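PDB 3PGV: haloacid dehalogenase-like hydrolase from Klebsiella pneumoniae subsp. pneumoniae, which probably acts as a magnesium-dependent phosphatase of the Cof family within the haloacid dehalogenase superfamily. Local coordinates for residues A[27-32]-A[61-66]; A[82-87]-A[163-168]; A[33-38]-A[268-273]; A[76-81]-A[91-96]. All blocks are in the same frame, centred on the assembly; numbering follows the deposited sequence. Where two conformers were deposited one is given.

Contact 1 of 4, residues A[27-32]-A[61-66]. With CA (calcium ion), chain E.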
loop_
_atom_site.group_PDB
_atom_site.type_symbol
_atom_site.label_atom_id
_atom_site.label_comp_id
_atom_site.label_asym_id
_atom_site.label_seq_id
_atom_site.Cartn_x
_atom_site.Cartn_y
_atom_site.Cartn_z
ATOM N N ASP A 27 -2.772 5.999 -3.929
ATOM C CA ASP A 27 -2.052 4.760 -4.129
ATOM C C ASP A 27 -1.134 4.956 -5.374
ATOM O O ASP A 27 -1.344 5.898 -6.151
ATOM C CB ASP A 27 -3.054 3.600 -4.360
ATOM C CG ASP A 27 -2.423 2.280 -4.779
ATOM O OD1 ASP A 27 -1.327 1.950 -4.264
ATOM O OD2 ASP A 27 -3.039 1.564 -5.605
ATOM N N LEU A 28 -0.114 4.112 -5.537
ATOM C CA LEU A 28 0.808 4.276 -6.655
ATOM C C LEU A 28 0.532 3.311 -7.798
ATOM O O LEU A 28 0.004 3.728 -8.837
ATOM C CB LEU A 28 2.269 4.210 -6.179
ATOM C CG LEU A 28 2.696 5.369 -5.251
ATOM C CD1 LEU A 28 3.994 5.050 -4.529
ATOM C CD2 LEU A 28 2.800 6.685 -6.025
ATOM N N ASP A 29 0.831 2.011 -7.599
ATOM C CA ASP A 29 0.621 1.003 -8.631
ATOM C C ASP A 29 -0.848 0.847 -8.957
ATOM O O ASP A 29 -1.657 0.623 -8.061
ATOM C CB ASP A 29 1.229 -0.342 -8.213
ATOM C CG ASP A 29 2.705 -0.253 -7.928
ATOM O OD1 ASP A 29 3.486 -0.149 -8.891
ATOM O OD2 ASP A 29 3.074 -0.213 -6.738
ATOM N N GLY A 30 -1.184 0.992 -10.247
ATOM C CA GLY A 30 -2.557 0.856 -10.731
ATOM C C GLY A 30 -3.418 2.080 -10.476
ATOM O O GLY A 30 -4.589 2.094 -10.849
ATOM N N THR A 31 -2.842 3.123 -9.830
ATOM C CA THR A 31 -3.576 4.336 -9.484
ATOM C C THR A 31 -2.913 5.593 -10.105
ATOM O O THR A 31 -3.304 6.015 -11.189
ATOM C CB THR A 31 -3.754 4.418 -7.964
ATOM O OG1 THR A 31 -4.379 3.214 -7.502
ATOM C CG2 THR A 31 -4.563 5.616 -7.542
ATOM N N LEU A 32 -1.906 6.164 -9.431
ATOM C CA LEU A 32 -1.190 7.329 -9.953
ATOM C C LEU A 32 -0.192 6.899 -11.054
ATOM O O LEU A 32 -0.008 7.627 -12.040
ATOM C CB LEU A 32 -0.453 8.073 -8.814
ATOM C CG LEU A 32 0.317 9.350 -9.218
ATOM C CD1 LEU A 32 -0.624 10.414 -9.799
ATOM C CD2 LEU A 32 1.083 9.904 -8.058
ATOM N N THR A 61 1.446 3.100 -0.424
ATOM C CA THR A 61 1.702 1.888 -1.183
ATOM C C THR A 61 1.891 0.676 -0.286
ATOM O O THR A 61 2.201 0.818 0.906
ATOM C CB THR A 61 2.908 2.101 -2.120
ATOM O OG1 THR A 61 3.148 0.897 -2.871
ATOM C CG2 THR A 61 4.172 2.521 -1.364
ATOM N N GLY A 62 1.739 -0.507 -0.877
ATOM C CA GLY A 62 2.065 -1.761 -0.233
ATOM C C GLY A 62 3.547 -2.067 -0.342
ATOM O O GLY A 62 4.085 -2.859 0.437
ATOM N N ARG A 63 4.240 -1.371 -1.261
ATOM C CA ARG A 63 5.675 -1.546 -1.467
ATOM C C ARG A 63 6.478 -1.233 -0.222
ATOM O O ARG A 63 6.046 -0.435 0.607
ATOM C CB ARG A 63 6.169 -0.658 -2.605
ATOM C CG ARG A 63 5.682 -1.038 -3.998
ATOM C CD ARG A 63 6.494 -0.264 -5.000
ATOM N NE ARG A 63 5.961 -0.326 -6.351
ATOM C CZ ARG A 63 6.604 0.154 -7.413
ATOM N NH1 ARG A 63 7.809 0.696 -7.278
ATOM N NH2 ARG A 63 6.055 0.077 -8.622
ATOM N N HIS A 64 7.695 -1.806 -0.125
ATOM C CA HIS A 64 8.646 -1.447 0.926
ATOM C C HIS A 64 9.214 -0.066 0.566
ATOM O O HIS A 64 9.276 0.277 -0.621
ATOM C CB HIS A 64 9.786 -2.473 0.968
ATOM C CG HIS A 64 10.679 -2.351 2.162
ATOM N ND1 HIS A 64 11.630 -1.354 2.248
ATOM C CD2 HIS A 64 10.800 -3.165 3.237
ATOM C CE1 HIS A 64 12.258 -1.556 3.395
ATOM N NE2 HIS A 64 11.800 -2.643 4.018
ATOM N N TYR A 65 9.631 0.709 1.561
ATOM C CA TYR A 65 10.186 2.046 1.339
ATOM C C TYR A 65 11.388 2.038 0.363
ATOM O O TYR A 65 11.454 2.879 -0.529
ATOM C CB TYR A 65 10.554 2.716 2.672
ATOM C CG TYR A 65 10.924 4.172 2.526
ATOM C CD1 TYR A 65 9.959 5.131 2.223
ATOM C CD2 TYR A 65 12.225 4.610 2.766
ATOM C CE1 TYR A 65 10.298 6.472 2.054
ATOM C CE2 TYR A 65 12.575 5.953 2.614
ATOM C CZ TYR A 65 11.605 6.883 2.264
ATOM O OH TYR A 65 11.935 8.211 2.136
ATOM N N ILE A 66 12.269 1.032 0.473
ATOM C CA ILE A 66 13.418 0.901 -0.424
ATOM C C ILE A 66 12.955 0.738 -1.872
ATOM O O ILE A 66 13.595 1.262 -2.791
ATOM C CB ILE A 66 14.344 -0.268 0.030
ATOM C CG1 ILE A 66 14.937 0.013 1.427
ATOM C CG2 ILE A 66 15.466 -0.536 -1.013
ATOM C CD1 ILE A 66 15.599 -1.210 2.089
HETATM CA CA CA E . -2.741 -0.506 -6.255
HETATM O O HOH W 1 1.659 1.138 -5.021
HETATM O O HOH W 2 -3.460 -0.967 -3.782
#

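Contact 2 of 4, residues A[82-87]-A[163-168]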
loop_
_atom_site.group_PDB
_atom_site.type_symbol
_atom_site.label_atom_id
_atom_site.label_comp_id
_atom_site.label_asym_id
_atom_site.label_seq_id
_atom_site.Cartn_x
_atom_site.Cartn_y
_atom_site.Cartn_z
ATOM N N ILE A 82 3.668 6.685 2.745
ATOM C CA ILE A 82 3.113 5.542 3.476
ATOM C C ILE A 82 3.535 4.282 2.744
ATOM O O ILE A 82 3.207 4.128 1.568
ATOM C CB ILE A 82 1.560 5.644 3.566
ATOM C CG1 ILE A 82 1.118 6.858 4.392
ATOM C CG2 ILE A 82 0.946 4.346 4.095
ATOM C CD1 ILE A 82 -0.375 7.135 4.312
ATOM N N THR A 83 4.304 3.398 3.409
ATOM C CA THR A 83 4.727 2.132 2.788
ATOM C C THR A 83 4.272 0.922 3.618
ATOM O O THR A 83 3.705 1.101 4.697
ATOM C CB THR A 83 6.231 2.126 2.517
ATOM O OG1 THR A 83 6.937 2.257 3.757
ATOM C CG2 THR A 83 6.657 3.211 1.522
ATOM N N SER A 84 4.473 -0.303 3.087
ATOM C CA SER A 84 4.029 -1.560 3.729
ATOM C C SER A 84 2.568 -1.464 4.230
ATOM O O SER A 84 2.244 -1.943 5.321
ATOM C CB SER A 84 4.977 -1.968 4.858
ATOM O OG SER A 84 6.241 -2.372 4.357
ATOM N N ASN A 85 1.692 -0.830 3.406
ATOM C CA ASN A 85 0.252 -0.678 3.668
ATOM C C ASN A 85 -0.048 0.022 4.977
ATOM O O ASN A 85 -0.998 -0.334 5.654
ATOM C CB ASN A 85 -0.462 -2.024 3.591
ATOM C CG ASN A 85 -0.428 -2.628 2.228
ATOM O OD1 ASN A 85 -0.862 -2.027 1.250
ATOM N ND2 ASN A 85 0.001 -3.863 2.147
ATOM N N GLY A 86 0.753 1.031 5.315
ATOM C CA GLY A 86 0.536 1.824 6.523
ATOM C C GLY A 86 1.363 1.412 7.722
ATOM O O GLY A 86 1.280 2.047 8.765
ATOM N N ALA A 87 2.169 0.345 7.597
ATOM C CA ALA A 87 3.019 -0.097 8.710
ATOM C C ALA A 87 4.180 0.876 8.923
ATOM O O ALA A 87 4.727 0.947 10.017
ATOM C CB ALA A 87 3.540 -1.499 8.450
ATOM N N ILE A 163 8.512 -6.827 12.048
ATOM C CA ILE A 163 7.774 -7.301 10.864
ATOM C C ILE A 163 6.692 -6.309 10.446
ATOM O O ILE A 163 5.659 -6.236 11.087
ATOM C CB ILE A 163 7.195 -8.733 11.098
ATOM C CG1 ILE A 163 8.258 -9.705 11.732
ATOM C CG2 ILE A 163 6.572 -9.305 9.821
ATOM C CD1 ILE A 163 9.557 -9.857 10.946
ATOM N N SER A 164 6.933 -5.542 9.365
ATOM C CA SER A 164 5.936 -4.588 8.863
ATOM C C SER A 164 4.778 -5.323 8.186
ATOM O O SER A 164 3.628 -4.908 8.309
ATOM C CB SER A 164 6.580 -3.585 7.907
ATOM O OG SER A 164 7.285 -4.241 6.868
ATOM N N LYS A 165 5.076 -6.433 7.494
ATOM C CA LYS A 165 4.049 -7.261 6.877
ATOM C C LYS A 165 4.552 -8.628 6.455
ATOM O O LYS A 165 5.741 -8.814 6.224
ATOM C CB LYS A 165 3.371 -6.545 5.688
ATOM C CG LYS A 165 4.243 -6.382 4.469
ATOM C CD LYS A 165 3.427 -5.828 3.316
ATOM C CE LYS A 165 4.174 -5.874 2.020
ATOM N NZ LYS A 165 3.365 -5.359 0.902
ATOM N N VAL A 166 3.631 -9.591 6.378
ATOM C CA VAL A 166 3.872 -10.898 5.789
ATOM C C VAL A 166 2.919 -11.020 4.601
ATOM O O VAL A 166 1.759 -10.602 4.709
ATOM C CB VAL A 166 3.659 -12.063 6.814
ATOM C CG1 VAL A 166 3.821 -13.436 6.130
ATOM C CG2 VAL A 166 4.605 -11.930 8.003
ATOM N N PHE A 167 3.410 -11.481 3.449
ATOM C CA PHE A 167 2.540 -11.633 2.278
ATOM C C PHE A 167 2.709 -12.957 1.579
ATOM O O PHE A 167 3.817 -13.464 1.454
ATOM C CB PHE A 167 2.657 -10.443 1.312
ATOM C CG PHE A 167 4.052 -10.125 0.809
ATOM C CD1 PHE A 167 4.956 -9.433 1.610
ATOM C CD2 PHE A 167 4.405 -10.379 -0.511
ATOM C CE1 PHE A 167 6.217 -9.086 1.126
ATOM C CE2 PHE A 167 5.657 -10.013 -0.999
ATOM C CZ PHE A 167 6.554 -9.362 -0.179
ATOM N N PHE A 168 1.592 -13.557 1.196
ATOM C CA PHE A 168 1.558 -14.870 0.582
ATOM C C PHE A 168 1.303 -14.750 -0.891
ATOM O O PHE A 168 0.288 -14.172 -1.296
ATOM C CB PHE A 168 0.484 -15.741 1.261
ATOM C CG PHE A 168 0.652 -15.814 2.764
ATOM C CD1 PHE A 168 1.514 -16.742 3.341
ATOM C CD2 PHE A 168 -0.005 -14.912 3.601
ATOM C CE1 PHE A 168 1.706 -16.776 4.726
ATOM C CE2 PHE A 168 0.191 -14.944 4.983
ATOM C CZ PHE A 168 1.039 -15.881 5.538
#

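Contact 3 of 4, residues A[33-38]-A[268-273]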
loop_
_atom_site.group_PDB
_atom_site.type_symbol
_atom_site.label_atom_id
_atom_site.label_comp_id
_atom_site.label_asym_id
_atom_site.label_seq_id
_atom_site.Cartn_x
_atom_site.Cartn_y
_atom_site.Cartn_z
ATOM N N LEU A 33 0.449 5.720 -10.883
ATOM C CA LEU A 33 1.409 5.227 -11.867
ATOM C C LEU A 33 0.699 4.704 -13.114
ATOM O O LEU A 33 -0.415 4.144 -13.024
ATOM C CB LEU A 33 2.314 4.121 -11.270
ATOM C CG LEU A 33 3.188 4.511 -10.069
ATOM C CD1 LEU A 33 3.991 3.329 -9.601
ATOM C CD2 LEU A 33 4.117 5.677 -10.410
ATOM N N SER A 34 1.344 4.864 -14.280
ATOM C CA SER A 34 0.800 4.380 -15.550
ATOM C C SER A 34 0.756 2.846 -15.551
ATOM O O SER A 34 1.409 2.218 -14.707
ATOM C CB SER A 34 1.663 4.869 -16.703
ATOM O OG SER A 34 2.926 4.225 -16.694
ATOM N N PRO A 35 0.047 2.202 -16.527
ATOM C CA PRO A 35 0.077 0.727 -16.597
ATOM C C PRO A 35 1.499 0.169 -16.750
ATOM O O PRO A 35 1.731 -0.998 -16.428
ATOM C CB PRO A 35 -0.785 0.414 -17.819
ATOM C CG PRO A 35 -1.659 1.597 -17.970
ATOM C CD PRO A 35 -0.828 2.765 -17.567
ATOM N N ASP A 36 2.460 1.017 -17.191
ATOM C CA ASP A 36 3.873 0.629 -17.301
ATOM C C ASP A 36 4.710 1.036 -16.058
ATOM O O ASP A 36 5.936 0.995 -16.109
ATOM C CB ASP A 36 4.489 1.178 -18.590
ATOM C CG ASP A 36 4.028 0.436 -19.832
ATOM O OD1 ASP A 36 3.975 -0.814 -19.790
ATOM O OD2 ASP A 36 3.779 1.102 -20.865
ATOM N N HIS A 37 4.026 1.354 -14.925
ATOM C CA HIS A 37 4.640 1.651 -13.616
ATOM C C HIS A 37 5.480 2.925 -13.599
ATOM O O HIS A 37 6.407 3.039 -12.788
ATOM C CB HIS A 37 5.447 0.452 -13.094
ATOM C CG HIS A 37 4.702 -0.842 -13.141
ATOM N ND1 HIS A 37 4.668 -1.616 -14.304
ATOM C CD2 HIS A 37 3.976 -1.461 -12.179
ATOM C CE1 HIS A 37 3.928 -2.668 -14.014
ATOM N NE2 HIS A 37 3.498 -2.633 -12.740
ATOM N N PHE A 38 5.126 3.911 -14.439
ATOM C CA PHE A 38 5.854 5.171 -14.488
ATOM C C PHE A 38 5.013 6.325 -14.047
ATOM O O PHE A 38 3.786 6.311 -14.215
ATOM C CB PHE A 38 6.398 5.449 -15.909
ATOM C CG PHE A 38 7.288 4.374 -16.474
ATOM C CD1 PHE A 38 8.472 4.018 -15.832
ATOM C CD2 PHE A 38 6.993 3.775 -17.692
ATOM C CE1 PHE A 38 9.297 3.014 -16.353
ATOM C CE2 PHE A 38 7.833 2.790 -18.227
ATOM C CZ PHE A 38 8.985 2.421 -17.558
ATOM N N GLY A 268 -11.821 7.168 -14.152
ATOM C CA GLY A 268 -11.199 6.515 -15.305
ATOM C C GLY A 268 -10.045 5.584 -14.954
ATOM O O GLY A 268 -9.739 5.367 -13.775
ATOM N N SER A 269 -9.411 5.019 -15.977
ATOM C CA SER A 269 -8.291 4.098 -15.820
ATOM C C SER A 269 -6.981 4.864 -15.639
ATOM O O SER A 269 -6.831 5.970 -16.183
ATOM C CB SER A 269 -8.195 3.193 -17.053
ATOM O OG SER A 269 -7.125 2.266 -16.960
ATOM N N ASN A 270 -5.985 4.239 -14.979
ATOM C CA ASN A 270 -4.647 4.845 -14.885
ATOM C C ASN A 270 -3.999 4.918 -16.301
ATOM O O ASN A 270 -3.089 5.723 -16.527
ATOM C CB ASN A 270 -3.746 4.073 -13.894
ATOM C CG ASN A 270 -3.434 2.663 -14.312
ATOM O OD1 ASN A 270 -4.268 1.956 -14.893
ATOM N ND2 ASN A 270 -2.234 2.198 -13.975
ATOM N N ALA A 271 -4.551 4.130 -17.276
ATOM C CA ALA A 271 -4.121 4.162 -18.670
ATOM C C ALA A 271 -4.411 5.531 -19.301
ATOM O O ALA A 271 -3.731 5.930 -20.271
ATOM C CB ALA A 271 -4.822 3.061 -19.462
ATOM N N ASP A 272 -5.423 6.250 -18.761
ATOM C CA ASP A 272 -5.784 7.584 -19.239
ATOM C C ASP A 272 -5.104 8.680 -18.417
ATOM O O ASP A 272 -5.347 9.863 -18.668
ATOM C CB ASP A 272 -7.320 7.783 -19.183
ATOM C CG ASP A 272 -8.082 7.124 -20.311
ATOM O OD1 ASP A 272 -7.530 7.043 -21.434
ATOM O OD2 ASP A 272 -9.267 6.801 -20.110
ATOM N N ASP A 273 -4.299 8.291 -17.375
ATOM C CA ASP A 273 -3.747 9.251 -16.403
ATOM C C ASP A 273 -4.934 9.915 -15.692
ATOM O O ASP A 273 -4.979 11.142 -15.556
ATOM C CB ASP A 273 -2.864 10.318 -17.114
ATOM C CG ASP A 273 -1.385 10.289 -16.744
ATOM O OD1 ASP A 273 -1.012 9.512 -15.835
ATOM O OD2 ASP A 273 -0.616 11.087 -17.318
#

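Contact 4 of 4, residues A[76-81]-A[91-96]. With EDO (1,2-ethanediol), chain K.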
loop_
_atom_site.group_PDB
_atom_site.type_symbol
_atom_site.label_atom_id
_atom_site.label_comp_id
_atom_site.label_asym_id
_atom_site.label_seq_id
_atom_site.Cartn_x
_atom_site.Cartn_y
_atom_site.Cartn_z
ATOM N N GLY A 76 9.177 15.113 -7.603
ATOM C CA GLY A 76 9.453 16.529 -7.806
ATOM C C GLY A 76 8.916 17.406 -6.697
ATOM O O GLY A 76 9.127 18.625 -6.707
ATOM N N ILE A 77 8.224 16.794 -5.717
ATOM C CA ILE A 77 7.642 17.510 -4.572
ATOM C C ILE A 77 7.990 16.817 -3.259
ATOM O O ILE A 77 8.299 15.628 -3.249
ATOM C CB ILE A 77 6.097 17.672 -4.727
ATOM C CG1 ILE A 77 5.391 16.280 -4.784
ATOM C CG2 ILE A 77 5.747 18.545 -5.968
ATOM C CD1 ILE A 77 3.936 16.315 -4.514
ATOM N N ARG A 78 7.907 17.554 -2.146
ATOM C CA ARG A 78 8.144 16.995 -0.816
ATOM C C ARG A 78 6.821 16.441 -0.319
ATOM O O ARG A 78 5.806 17.154 -0.350
ATOM C CB ARG A 78 8.679 18.091 0.164
ATOM C CG ARG A 78 9.781 19.013 -0.414
ATOM C CD ARG A 78 11.193 18.623 -0.007
ATOM N NE ARG A 78 11.373 18.674 1.437
ATOM C CZ ARG A 78 12.446 18.214 2.054
ATOM N NH1 ARG A 78 13.452 17.706 1.358
ATOM N NH2 ARG A 78 12.518 18.240 3.379
ATOM N N SER A 79 6.798 15.165 0.083
ATOM C CA SER A 79 5.554 14.511 0.501
ATOM C C SER A 79 5.800 13.436 1.540
ATOM O O SER A 79 6.892 12.865 1.593
ATOM C CB SER A 79 4.846 13.898 -0.707
ATOM O OG SER A 79 5.697 12.991 -1.390
ATOM N N TYR A 80 4.758 13.109 2.338
ATOM C CA TYR A 80 4.818 11.994 3.275
ATOM C C TYR A 80 4.635 10.694 2.482
ATOM O O TYR A 80 3.856 10.660 1.511
ATOM C CB TYR A 80 3.730 12.113 4.342
ATOM C CG TYR A 80 4.117 12.990 5.514
ATOM C CD1 TYR A 80 4.960 12.518 6.515
ATOM C CD2 TYR A 80 3.574 14.262 5.666
ATOM C CE1 TYR A 80 5.311 13.317 7.601
ATOM C CE2 TYR A 80 3.894 15.060 6.762
ATOM C CZ TYR A 80 4.766 14.583 7.730
ATOM O OH TYR A 80 5.089 15.368 8.817
HETATM N N MSE A 81 5.375 9.649 2.855
HETATM C CA MSE A 81 5.337 8.378 2.144
HETATM C C MSE A 81 4.842 7.268 3.067
HETATM O O MSE A 81 5.487 6.971 4.081
HETATM C CB MSE A 81 6.740 8.046 1.592
HETATM C CG MSE A 81 6.776 6.818 0.694
HETATM SE SE MSE A 81 5.796 7.044 -1.000
HETATM C CE MSE A 81 6.613 8.698 -1.615
ATOM N N ASP A 91 8.924 10.885 6.305
ATOM C CA ASP A 91 8.747 12.255 5.847
ATOM C C ASP A 91 9.537 12.463 4.546
ATOM O O ASP A 91 10.203 11.532 4.080
ATOM C CB ASP A 91 9.161 13.281 6.942
ATOM C CG ASP A 91 10.632 13.246 7.359
ATOM O OD1 ASP A 91 11.451 12.653 6.615
ATOM O OD2 ASP A 91 10.974 13.890 8.376
ATOM N N SER A 92 9.491 13.683 3.975
ATOM C CA SER A 92 10.184 13.994 2.715
ATOM C C SER A 92 11.717 13.849 2.793
ATOM O O SER A 92 12.366 13.756 1.755
ATOM C CB SER A 92 9.805 15.382 2.224
ATOM O OG SER A 92 9.967 16.348 3.248
ATOM N N ASP A 93 12.284 13.773 4.017
ATOM C CA ASP A 93 13.734 13.633 4.214
ATOM C C ASP A 93 14.188 12.190 4.444
ATOM O O ASP A 93 15.381 11.947 4.708
ATOM C CB ASP A 93 14.216 14.552 5.347
ATOM C CG ASP A 93 14.132 16.015 4.981
ATOM O OD1 ASP A 93 14.653 16.389 3.896
ATOM O OD2 ASP A 93 13.493 16.785 5.744
ATOM N N GLY A 94 13.250 11.245 4.330
ATOM C CA GLY A 94 13.548 9.828 4.489
ATOM C C GLY A 94 13.580 9.374 5.931
ATOM O O GLY A 94 13.986 8.241 6.220
ATOM N N GLN A 95 13.154 10.250 6.855
ATOM C CA GLN A 95 13.125 9.930 8.278
ATOM C C GLN A 95 11.862 9.126 8.599
ATOM O O GLN A 95 10.760 9.525 8.197
ATOM C CB GLN A 95 13.205 11.220 9.129
ATOM C CG GLN A 95 14.456 12.085 8.807
ATOM C CD GLN A 95 14.514 13.394 9.579
ATOM O OE1 GLN A 95 15.574 13.813 10.046
ATOM N NE2 GLN A 95 13.393 14.098 9.675
ATOM N N GLN A 96 12.030 7.943 9.225
ATOM C CA GLN A 96 10.922 7.077 9.572
ATOM C C GLN A 96 10.173 7.671 10.759
ATOM O O GLN A 96 10.731 7.755 11.853
ATOM C CB GLN A 96 11.430 5.670 9.911
ATOM C CG GLN A 96 10.306 4.671 10.168
ATOM C CD GLN A 96 10.850 3.337 10.591
ATOM O OE1 GLN A 96 11.189 2.490 9.770
ATOM N NE2 GLN A 96 10.967 3.132 11.875
HETATM C C1 EDO K . 6.423 16.339 3.851
HETATM O O1 EDO K . 6.990 15.727 5.012
HETATM C C2 EDO K . 6.460 17.857 3.998
HETATM O O2 EDO K . 6.155 18.470 2.734
#

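Contact 1 of 4, residues A[27-32]-A[61-66]
Arg-63 grips the carboxylate of Asp-29 side-on, as a salt bridge of two hydrogen bonds: Arg-63 NH2 donates to Asp-29 OD1 at 2.6 Å and Arg-63 NE to Asp-29 OD2 at 2.9 Å. Both oxygens use syn lone pairs, and the two flat groups lie 22° apart. Arg-63 NH1 is taken up by the carbonyl O of Asp-67. A water ties the second link: it accepts from Asp-29 N, donates to Asp-29 OD2 and Asp-27 OD1, and bonds to Thr-61 OG1 at 2.6 Å. Thr-61 OG1, turned away from its own backbone N (chi1 -180°), also accepts from Arg-63 N at 3.0 Å, an ST turn. Beside this polar network, Leu-28 CD1 packs on Thr-61 CB. Asp-27 OD2 binds calcium at 2.2 Å and accepts from Thr-31 OG1, while its OD1 has Lys-210 as salt-bridge partner. Asp-29 O reaches the metal at 2.4 Å, and Asp-233 is a further ligand. The Asp-Leu-Asp sequence is the DxD signature of the superfamily. The residue that lends its carbonyl O to the metal thus has its carboxylate fixed by the 61-66 loop.

Contact 2 of 4, residues A[82-87]-A[163-168]
Ser-84 and Ala-87 close on Ser-164 where the Rossmann-like core of this haloacid dehalogenase fold meets its cap, the second sheet, to which strand 163-169 belongs. The core partner is a tight turn after strand 80-83, in which Gly-86 N bonds to Thr-83 O and Ala-87 N to Ser-84 O. Ser-84 and Asn-85 both take left-handed helical backbone angles there, which turns Ser-84 CB toward the cap.

The tight part is made of small residues, one alanine and two serines. Ala-87 CB lies 3.4 Å from Ser-164 O and 3.7 Å from Ser-164 CB, and Ser-84 CB rests 3.8 Å from the same Ser-164 CB. The hydroxyls add a weak hydrogen bond between Ser-84 OG and Ser-164 OG, 3.3 Å; Ser-164 OG also bonds to the carbonyl O of Tyr-125.

Looser is the half formed by Lys-165, whose chain runs extended beyond CG and passes the turn with its CD 4.3 Å from Ser-84 CA. Its amine is directed to other partners, Gly-62 and Glu-202. Asn-85 crosses it obliquely, with OD1 taken by Asn-236 ND2 and ND2 making a weak bond to Glu-202 OE1; the Asn-85 side chain lies about 5 Å from a bound HEPES molecule. Between the two nitrogens themselves, Asn-85 ND2 and Lys-165 NZ, the gap is 3.9 Å, with no hydrogen bond across it.

Contact 3 of 4, residues A[33-38]-A[268-273]
The type I turn from Ser-34 to His-37 lies against the 3-10 turn 270-272, with Ser-34 CA 5.5 Å from Asn-270 CA and Pro-35 CA 5.8 Å from Ala-271 CA. Asn-270 makes the polar link: its ND2 donates to Leu-33 O at 2.8 Å, with an N-H...O angle of 166°. The acceptor lies close to the plane of the amide, whereas the amide nitrogen stands 16° off the plane of the Leu-33 carbonyl. A chi1 of 65° sets CG of Asn-270 between its backbone N and carbonyl carbon and swings the amide across to the loop, where ND2 also touches the backbone of Ser-34 and Pro-35.

Following the helical turn 28-32, the tight loop 33-38 is consistent with the flap that follows the squiggle in haloacid dehalogenase folds. Its neck is held by Ser-34 N bonding to Phe-38 O and by Ser-34 OG accepting from Phe-38 N at 3.2 Å. Asp-36 O sits over the centre of the Phe-38 ring.

The apolar half is more exposed. Pro-35 lays its ring against Ala-271, with CG 3.6 Å from CA and 3.8 Å from CB of that alanine. On the far segment, Ser-269 OG accepts from Ala-271 N in an ST turn, and Asn-252 OD1 takes the backbone N of Asn-270. Asp-273 OD2 reaches back to Thr-40 OG1, just after 33-38.

Contact 4 of 4, residues A[76-81]-A[91-96]
Charge links the ends of Arg-78 and Asp-93 in an exposed salt bridge. Asp-93 OD1 accepts from Arg-78 NH2 at 2.9 Å and from Arg-78 NH1 at 3.1 Å, sitting at the guanidinium edge between the two. Both hydrogen bonds are weak, and the guanidinium and carboxylate planes stand 60° apart.

Van der Waals contacts lie beside the salt bridge. The Arg-78 chain bends at chi2 and chi3, bringing its guanidinium back over Ser-92, whose CB and OG lie against one face; OG makes no hydrogen bond to the arginine, the angles being poor. Nearer the backbone, Arg-78 CB packs 3.6 Å from Ser-92 CB. The Tyr-80 ring, its plane 45° from the Asp-91 carboxylate, has CE1 3.9 Å from Asp-91 CB.

Hydrogen bonds within 91-96 shape the type I turn from Asp-91 to Gly-94. Asp-91 OD1 accepts from Asp-93 N at 2.9 Å, an Asx turn, and from Gln-95 N at 3.0 Å, the two donors arriving from opposite faces of the carboxylate.

An ethanediol, probably from the crystallisation liquor, makes two weak hydrogen bonds, from Ser-92 N and to Arg-78 O; its O1 stands 3.5 Å above the centre of the Tyr-80 ring.

The turn connects antiparallel strands 88-90 and 96-99 at the edge of the core sheet, beside the entry to strand 80-83. Tyr-80 rests on Val-89 of the adjacent strand and shares a backbone hydrogen bond with Phe-59 of strand 56-60, while Ile-77 leans on Phe-57 of that strand and on helix 41-51.

Contact 1 supplies two of the three aspartates of the calcium site. Contact 2, with its centre 11 Å away, joins it through two probable hydrogen bonds, Lys-165 NZ to Gly-62 O at 2.6 Å and Thr-61 N to Ile-82 O at 2.9 Å; a lysine of the cap thereby reaches the loop whose Arg-63 holds Asp-29. Contact 3 continues the chain from contact 1, Leu-33 N lying 2.9 Å from Leu-28 O, and sets His-37 CD2 3.6 Å from Asp-29 OD1. The Asn-270 side chain stays about 8 Å from the calcium ion. Contact 4 lies away from the metal site but shares strand 80-83 with contact 2 and meets contact 1 at Tyr-65. Contacts 2 and 3, their centres 23 Å apart, do not touch.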